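Long-range contacts in DUF1780 domain-containing protein (Pseudomonas aeruginosa, PDB 1Y0K), which is of unknown function but, as a putative endonuclease of the PD-(D/E)XK clan, probably cleaves nucleic acid: residues A[26-31]-A[56-60]; A[134-138]-A[167-171]. All blocks are in the same frame, centred on the assembly; numbering follows the deposited sequence.

Interaction 1 (A[26-31]-A[56-60]); sequences KWDRER and QPPDV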
ATOM      1  N   LYS A  26       9.972  -3.693  13.280  1.00 26.70           N
ATOM      2  CA  LYS A  26      10.036  -2.899  12.038  1.00 26.48           C
ATOM      3  C   LYS A  26      10.074  -3.703  10.725  1.00 25.65           C
ATOM      4  O   LYS A  26       9.210  -3.516   9.852  1.00 25.76           O
ATOM      5  CB  LYS A  26      11.180  -1.880  12.076  1.00 26.76           C
ATOM      6  CG  LYS A  26      11.179  -0.950  10.866  1.00 27.42           C
ATOM      7  CD  LYS A  26      12.321   0.052  10.883  1.00 27.64           C
ATOM      8  CE  LYS A  26      12.287   0.911   9.627  1.00 29.99           C
ATOM      9  NZ  LYS A  26      12.743   0.161   8.424  1.00 31.63           N
ATOM     10  N   TRP A  27      11.064  -4.577  10.566  1.00 24.11           N
ATOM     11  CA  TRP A  27      11.143  -5.334   9.324  1.00 23.20           C
ATOM     12  C   TRP A  27       9.993  -6.332   9.204  1.00 21.98           C
ATOM     13  O   TRP A  27       9.432  -6.516   8.123  1.00 21.78           O
ATOM     14  CB  TRP A  27      12.492  -6.042   9.131  1.00 23.33           C
ATOM     15  CG  TRP A  27      12.649  -6.461   7.682  1.00 24.11           C
ATOM     16  CD1 TRP A  27      12.982  -5.655   6.624  1.00 23.90           C
ATOM     17  CD2 TRP A  27      12.439  -7.767   7.138  1.00 23.35           C
ATOM     18  NE1 TRP A  27      13.000  -6.384   5.460  1.00 23.48           N
ATOM     19  CE2 TRP A  27      12.667  -7.682   5.743  1.00 23.91           C
ATOM     20  CE3 TRP A  27      12.081  -9.006   7.694  1.00 24.45           C
ATOM     21  CZ2 TRP A  27      12.559  -8.787   4.897  1.00 23.45           C
ATOM     22  CZ3 TRP A  27      11.971 -10.106   6.846  1.00 24.42           C
ATOM     23  CH2 TRP A  27      12.206  -9.986   5.465  1.00 23.80           C
ATOM     24  N   ASP A  28       9.630  -6.953  10.318  1.00 21.16           N
ATOM     25  CA  ASP A  28       8.494  -7.871  10.334  1.00 20.39           C
ATOM     26  C   ASP A  28       7.201  -7.167   9.878  1.00 19.58           C
ATOM     27  O   ASP A  28       6.430  -7.726   9.106  1.00 18.74           O
ATOM     28  CB  ASP A  28       8.315  -8.468  11.726  1.00 21.20           C
ATOM     29  CG  ASP A  28       7.146  -9.434  11.802  1.00 22.84           C
ATOM     30  OD1 ASP A  28       7.265 -10.555  11.257  1.00 24.53           O
ATOM     31  OD2 ASP A  28       6.123  -9.070  12.421  1.00 24.71           O
ATOM     32  N   ARG A  29       6.993  -5.947  10.360  1.00 18.56           N
ATOM     33  CA  ARG A  29       5.865  -5.102   9.967  1.00 18.95           C
ATOM     34  C   ARG A  29       5.850  -4.873   8.454  1.00 17.58           C
ATOM     35  O   ARG A  29       4.808  -4.992   7.807  1.00 17.00           O
ATOM     36  CB  ARG A  29       5.995  -3.751  10.678  1.00 20.13           C
ATOM     37  CG  ARG A  29       4.747  -2.905  10.739  1.00 24.09           C
ATOM     38  CD  ARG A  29       4.844  -1.919  11.897  1.00 28.30           C
ATOM     39  NE  ARG A  29       6.115  -1.201  11.896  1.00 32.05           N
ATOM     40  CZ  ARG A  29       6.674  -0.647  12.967  1.00 33.08           C
ATOM     41  NH1 ARG A  29       6.086  -0.721  14.162  1.00 33.30           N
ATOM     42  NH2 ARG A  29       7.832  -0.015  12.837  1.00 32.95           N
ATOM     43  N   GLU A  30       7.010  -4.521   7.908  1.00 17.11           N
ATOM     44  CA  GLU A  30       7.152  -4.251   6.479  1.00 16.36           C
ATOM     45  C   GLU A  30       6.940  -5.510   5.647  1.00 16.22           C
ATOM     46  O   GLU A  30       6.246  -5.470   4.622  1.00 16.23           O
ATOM     47  CB  GLU A  30       8.506  -3.590   6.192  1.00 17.41           C
ATOM     48  CG  GLU A  30       8.547  -2.149   6.687  1.00 18.23           C
ATOM     49  CD  GLU A  30       9.934  -1.665   7.074  1.00 22.81           C
ATOM     50  OE1 GLU A  30      10.924  -2.416   6.908  1.00 22.90           O
ATOM     51  OE2 GLU A  30      10.024  -0.517   7.570  1.00 23.45           O
ATOM     52  N   ARG A  31       7.508  -6.627   6.098  1.00 15.68           N
ATOM     53  CA  ARG A  31       7.303  -7.914   5.425  1.00 15.48           C
ATOM     54  C   ARG A  31       5.825  -8.322   5.484  1.00 14.68           C
ATOM     55  O   ARG A  31       5.264  -8.818   4.502  1.00 14.46           O
ATOM     56  CB  ARG A  31       8.178  -8.999   6.054  1.00 15.95           C
ATOM     57  CG  ARG A  31       8.312 -10.234   5.176  1.00 17.64           C
ATOM     58  CD  ARG A  31       8.553 -11.486   5.985  1.00 20.52           C
ATOM     59  NE  ARG A  31       7.405 -11.739   6.844  1.00 21.61           N
ATOM     60  CZ  ARG A  31       7.396 -11.563   8.155  1.00 20.22           C
ATOM     61  NH1 ARG A  31       6.281 -11.775   8.836  1.00 21.61           N
ATOM     62  NH2 ARG A  31       8.498 -11.178   8.786  1.00 23.83           N
ATOM     63  N   GLN A  56      18.990   0.533   2.628  1.00 25.59           N
ATOM     64  CA  GLN A  56      17.651   1.079   2.414  1.00 24.94           C
ATOM     65  C   GLN A  56      17.789   2.428   1.702  1.00 23.79           C
ATOM     66  O   GLN A  56      18.710   3.209   2.002  1.00 24.30           O
ATOM     67  CB  GLN A  56      16.897   1.237   3.741  1.00 25.09           C
ATOM     68  CG  GLN A  56      16.533  -0.067   4.429  1.00 28.43           C
ATOM     69  CD  GLN A  56      16.262   0.111   5.918  1.00 32.52           C
ATOM     70  OE1 GLN A  56      15.489   0.980   6.326  1.00 36.17           O
ATOM     71  NE2 GLN A  56      16.891  -0.722   6.735  1.00 35.12           N
ATOM     72  N   PRO A  57      16.899   2.713   0.739  1.00 22.29           N
ATOM     73  CA  PRO A  57      15.767   1.906   0.272  1.00 20.87           C
ATOM     74  C   PRO A  57      16.236   0.815  -0.696  1.00 19.86           C
ATOM     75  O   PRO A  57      17.345   0.916  -1.234  1.00 20.74           O
ATOM     76  CB  PRO A  57      14.907   2.929  -0.468  1.00 20.60           C
ATOM     77  CG  PRO A  57      15.904   3.931  -1.002  1.00 21.08           C
ATOM     78  CD  PRO A  57      17.017   3.984  -0.003  1.00 22.01           C
ATOM     79  N   PRO A  58      15.400  -0.202  -0.949  1.00 18.73           N
ATOM     80  CA  PRO A  58      14.051  -0.392  -0.401  1.00 17.76           C
ATOM     81  C   PRO A  58      14.056  -1.097   0.961  1.00 17.31           C
ATOM     82  O   PRO A  58      15.086  -1.114   1.644  1.00 17.13           O
ATOM     83  CB  PRO A  58      13.389  -1.273  -1.460  1.00 17.84           C
ATOM     84  CG  PRO A  58      14.528  -2.153  -1.944  1.00 18.40           C
ATOM     85  CD  PRO A  58      15.768  -1.290  -1.877  1.00 18.62           C
ATOM     86  N   ASP A  59      12.915  -1.675   1.342  1.00 16.14           N
ATOM     87  CA  ASP A  59      12.774  -2.368   2.629  1.00 15.71           C
ATOM     88  C   ASP A  59      12.757  -3.878   2.487  1.00 15.50           C
ATOM     89  O   ASP A  59      13.390  -4.590   3.277  1.00 15.05           O
ATOM     90  CB  ASP A  59      11.495  -1.931   3.349  1.00 15.88           C
ATOM     91  CG  ASP A  59      11.487  -0.451   3.675  1.00 17.42           C
ATOM     92  OD1 ASP A  59      12.458   0.039   4.302  1.00 18.08           O
ATOM     93  OD2 ASP A  59      10.506   0.226   3.308  1.00 15.84           O
ATOM     94  N   VAL A  60      12.014  -4.359   1.496  1.00 14.65           N
ATOM     95  CA  VAL A  60      11.786  -5.784   1.321  1.00 14.79           C
ATOM     96  C   VAL A  60      11.972  -6.168  -0.136  1.00 14.71           C
ATOM     97  O   VAL A  60      11.311  -5.615  -1.024  1.00 15.12           O
ATOM     98  CB  VAL A  60      10.357  -6.187   1.792  1.00 14.09           C
ATOM     99  CG1 VAL A  60      10.086  -7.667   1.512  1.00 14.97           C
ATOM    100  CG2 VAL A  60      10.157  -5.866   3.279  1.00 14.55           C
TER
HETATM  101  O   HOH W   1      12.257   1.838   6.257  1.00 35.03           O
HETATM  102  O   HOH W   2      13.411  -1.522   6.413  1.00 29.65           O

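Interaction 2 (A[134-138]-A[167-171]); sequences IDHGE and QGWRS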
ATOM      1  N   ILE A 134      19.658   8.735  -4.941  1.00 19.74           N
ATOM      2  CA  ILE A 134      19.031   7.410  -5.056  1.00 19.45           C
ATOM      3  C   ILE A 134      18.205   7.318  -6.338  1.00 19.11           C
ATOM      4  O   ILE A 134      17.538   8.292  -6.723  1.00 19.44           O
ATOM      5  CB  ILE A 134      18.172   7.093  -3.795  1.00 19.02           C
ATOM      6  CG1 ILE A 134      19.088   6.676  -2.647  1.00 20.55           C
ATOM      7  CG2 ILE A 134      17.124   5.973  -4.077  1.00 19.06           C
ATOM      8  CD1 ILE A 134      18.584   7.009  -1.297  1.00 22.77           C
ATOM      9  N   ASP A 135      18.242   6.149  -6.996  1.00 18.58           N
ATOM     10  CA  ASP A 135      17.481   5.936  -8.226  1.00 18.08           C
ATOM     11  C   ASP A 135      16.039   5.557  -7.872  1.00 17.07           C
ATOM     12  O   ASP A 135      15.747   4.392  -7.574  1.00 16.33           O
ATOM     13  CB  ASP A 135      18.114   4.840  -9.108  1.00 18.58           C
ATOM     14  CG  ASP A 135      17.452   4.725 -10.495  1.00 20.23           C
ATOM     15  OD1 ASP A 135      16.401   5.359 -10.737  1.00 22.00           O
ATOM     16  OD2 ASP A 135      17.983   3.981 -11.356  1.00 22.31           O
ATOM     17  N   HIS A 136      15.155   6.551  -7.908  1.00 16.29           N
ATOM     18  CA  HIS A 136      13.727   6.338  -7.631  1.00 16.30           C
ATOM     19  C   HIS A 136      13.173   5.225  -8.520  1.00 15.90           C
ATOM     20  O   HIS A 136      12.265   4.486  -8.118  1.00 15.43           O
ATOM     21  CB  HIS A 136      12.918   7.612  -7.886  1.00 16.62           C
ATOM     22  CG  HIS A 136      13.390   8.811  -7.123  1.00 18.15           C
ATOM     23  ND1 HIS A 136      14.618   9.397  -7.345  1.00 20.03           N
ATOM     24  CD2 HIS A 136      12.778   9.567  -6.177  1.00 18.64           C
ATOM     25  CE1 HIS A 136      14.761  10.436  -6.538  1.00 19.96           C
ATOM     26  NE2 HIS A 136      13.658  10.564  -5.820  1.00 18.19           N
ATOM     27  N   GLY A 137      13.720   5.117  -9.731  1.00 15.44           N
ATOM     28  CA  GLY A 137      13.218   4.188 -10.740  1.00 15.63           C
ATOM     29  C   GLY A 137      13.459   2.709 -10.502  1.00 15.37           C
ATOM     30  O   GLY A 137      13.032   1.878 -11.311  1.00 15.25           O
ATOM     31  N   GLU A 138      14.132   2.364  -9.407  1.00 15.45           N
ATOM     32  CA  GLU A 138      14.330   0.957  -9.051  1.00 16.34           C
ATOM     33  C   GLU A 138      13.435   0.552  -7.877  1.00 16.02           C
ATOM     34  O   GLU A 138      13.496  -0.589  -7.404  1.00 16.81           O
ATOM     35  CB  GLU A 138      15.808   0.661  -8.730  1.00 17.48           C
ATOM     36  CG  GLU A 138      16.728   0.708  -9.967  1.00 21.40           C
ATOM     37  CD  GLU A 138      16.444  -0.394 -10.990  1.00 25.68           C
ATOM     38  OE1 GLU A 138      16.064  -1.514 -10.594  1.00 26.19           O
ATOM     39  OE2 GLU A 138      16.611  -0.142 -12.206  1.00 30.20           O
ATOM     40  N   GLN A 167       7.330  11.693  -9.741  1.00 17.83           N
ATOM     41  CA  GLN A 167       8.371  11.492  -8.713  1.00 17.46           C
ATOM     42  C   GLN A 167       9.409  10.428  -9.097  1.00 17.36           C
ATOM     43  O   GLN A 167      10.483  10.336  -8.473  1.00 17.97           O
ATOM     44  CB  GLN A 167       7.737  11.182  -7.347  1.00 17.11           C
ATOM     45  CG  GLN A 167       7.018  12.382  -6.710  1.00 16.93           C
ATOM     46  CD  GLN A 167       6.118  12.000  -5.543  1.00 17.57           C
ATOM     47  OE1 GLN A 167       5.790  10.819  -5.347  1.00 17.55           O
ATOM     48  NE2 GLN A 167       5.709  13.006  -4.756  1.00 17.91           N
ATOM     49  N   GLY A 168       9.074   9.623 -10.105  1.00 16.95           N
ATOM     50  CA  GLY A 168      10.023   8.705 -10.742  1.00 16.21           C
ATOM     51  C   GLY A 168      10.083   7.273 -10.239  1.00 15.98           C
ATOM     52  O   GLY A 168      10.917   6.494 -10.711  1.00 16.00           O
ATOM     53  N   TRP A 169       9.209   6.907  -9.301  1.00 14.60           N
ATOM     54  CA  TRP A 169       9.143   5.516  -8.810  1.00 14.20           C
ATOM     55  C   TRP A 169       8.886   4.517  -9.935  1.00 13.72           C
ATOM     56  O   TRP A 169       8.218   4.836 -10.916  1.00 13.12           O
ATOM     57  CB  TRP A 169       8.018   5.344  -7.768  1.00 14.40           C
ATOM     58  CG  TRP A 169       7.884   6.469  -6.812  1.00 14.79           C
ATOM     59  CD1 TRP A 169       6.821   7.335  -6.698  1.00 15.64           C
ATOM     60  CD2 TRP A 169       8.846   6.884  -5.838  1.00 14.51           C
ATOM     61  NE1 TRP A 169       7.064   8.245  -5.692  1.00 15.17           N
ATOM     62  CE2 TRP A 169       8.302   8.002  -5.160  1.00 14.77           C
ATOM     63  CE3 TRP A 169      10.121   6.426  -5.472  1.00 15.44           C
ATOM     64  CZ2 TRP A 169       8.982   8.655  -4.135  1.00 14.54           C
ATOM     65  CZ3 TRP A 169      10.792   7.079  -4.459  1.00 15.10           C
ATOM     66  CH2 TRP A 169      10.221   8.184  -3.801  1.00 15.85           C
ATOM     67  N   ARG A 170       9.380   3.287  -9.773  1.00 13.14           N
ATOM     68  CA  ARG A 170       9.103   2.242 -10.757  1.00 12.82           C
ATOM     69  C   ARG A 170       7.630   1.811 -10.746  1.00 12.81           C
ATOM     70  O   ARG A 170       7.041   1.513 -11.790  1.00 12.96           O
ATOM     71  CB  ARG A 170       9.985   1.022 -10.512  1.00 12.62           C
ATOM     72  CG  ARG A 170       9.831  -0.004 -11.636  1.00 13.50           C
ATOM     73  CD  ARG A 170      10.934  -1.020 -11.626  1.00 15.18           C
ATOM     74  NE  ARG A 170      10.873  -1.902 -10.463  1.00 16.76           N
ATOM     75  CZ  ARG A 170      11.784  -2.835 -10.221  1.00 18.53           C
ATOM     76  NH1 ARG A 170      12.809  -2.980 -11.058  1.00 19.35           N
ATOM     77  NH2 ARG A 170      11.686  -3.610  -9.149  1.00 19.69           N
ATOM     78  N   SER A 171       7.051   1.784  -9.552  1.00 12.18           N
ATOM     79  CA  SER A 171       5.657   1.390  -9.362  1.00 11.80           C
ATOM     80  C   SER A 171       5.160   1.935  -8.026  1.00 11.65           C
ATOM     81  O   SER A 171       5.954   2.327  -7.164  1.00 11.38           O
ATOM     82  CB  SER A 171       5.507  -0.142  -9.414  1.00 11.89           C
ATOM     83  OG  SER A 171       6.037  -0.767  -8.248  1.00 13.27           O
TER

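Interaction 1 (A[26-31]-A[56-60])
The indole N-H of Trp27 makes the one direct hydrogen bond between helix residues 26-31 and loop 56-60, with NE1 2.9 Å from Asp59 O. The oxygen lies close to the indole plane, whereas the donor sits above the carbonyl plane. With chi1 at -164°, CG of Trp27 stands opposite its backbone N and the ring leans to the loop.

Apolar contact continues beside this bond: Val60 CG2 reaches Trp27 CE2 at 4.0 Å and Glu30 CB at 4.0 Å.

The charged contact is largely water-mediated. The carboxylates of Glu30 and Asp59 lie stacked, their planes 22° apart, with Glu30 OE1 3.9 Å from Asp59 OD1. Water 2 donates to both of these oxygens. Water 1 accepts from Lys26 NZ at 2.8 Å and lies 2.7 Å from Asp59 OD1. Lys26 NZ also holds Glu30 OE2 in a salt bridge of 2.9 Å, on the syn lone pair, within the helix.

Asp59 OD2 accepts from Val69 N and lies near Glu68. Asp59 and Val60 form a classic beta bulge opposite Phe67. The cluster of Asp59, Glu30 and Glu68 beside it would be consistent with the acidic site of the PD-(D/E)XK nuclease fold.

Interaction 2 (A[134-138]-A[167-171])
His136 and Trp169 meet obliquely, their ring planes 48° apart and the imidazole and six-membered ring centroids 5.2 Å from each other. The touching atoms are CD2 of His136 and CZ3 of Trp169, at 3.6 Å. CG of His136 lies opposite its own carbonyl carbon, which brings CD2 to 3.3 Å from Gln167 O. The ring is also tied to helix 119-132, where NE2 is hydrogen-bonded to Ala126 O. The indole is held in turn by Trp169 NE1 donating to Gln167 OE1 over 2.9 Å.

Between these rings and the next pair of side chains the backbones run close. His136 O receives a nearly straight CA-H contact from Trp169 CA (3.4 Å, 161° at the hydrogen), and Gly168, turning out of the helix with positive phi, brings its O to Gly137 CA. An Asx turn shapes the other segment, with Asp135 OD1 accepting from Gly137 N.

Arg170 lays its aliphatic chain along Gly137 O, with CB 3.3 Å from that oxygen, and bends at chi3, so that Glu138 O lies over the centre of one guanidinium face. The Glu138 carboxylate is turned 70° from the guanidinium; OE1 stands 3.6 Å from Arg170 NH1, well out of its plane.

This salt bridge therefore works through charge alone. The directional bonds of Arg170 lie at NE and NH2, the latter meeting Asp140 OD2 and Gly64 O, which suggests that Glu138 contributes a charge attraction without fixing the orientation of the guanidinium.

Overall arrangement
The two contacts follow one another along the chain, interaction 1 closing before interaction 2 opens, and their centres lie about 17 Å apart. Both serve the same mixed sheet. Interaction 1 sets helix 26-40 against the loop entering strand 60-62, near one side of the sheet; interaction 2 joins the loops that lead into the adjacent parallel strands 140-146 and 171-175. They touch where Pro57 CD packs on Ile134 CD1 at 3.6 Å, and Gln56 O is bonded to Arg132 at the end of helix 119-132. Interaction 1 lies at acidic residues that may belong to a nuclease site, whereas interaction 2 is structural packing where two of the central strands begin.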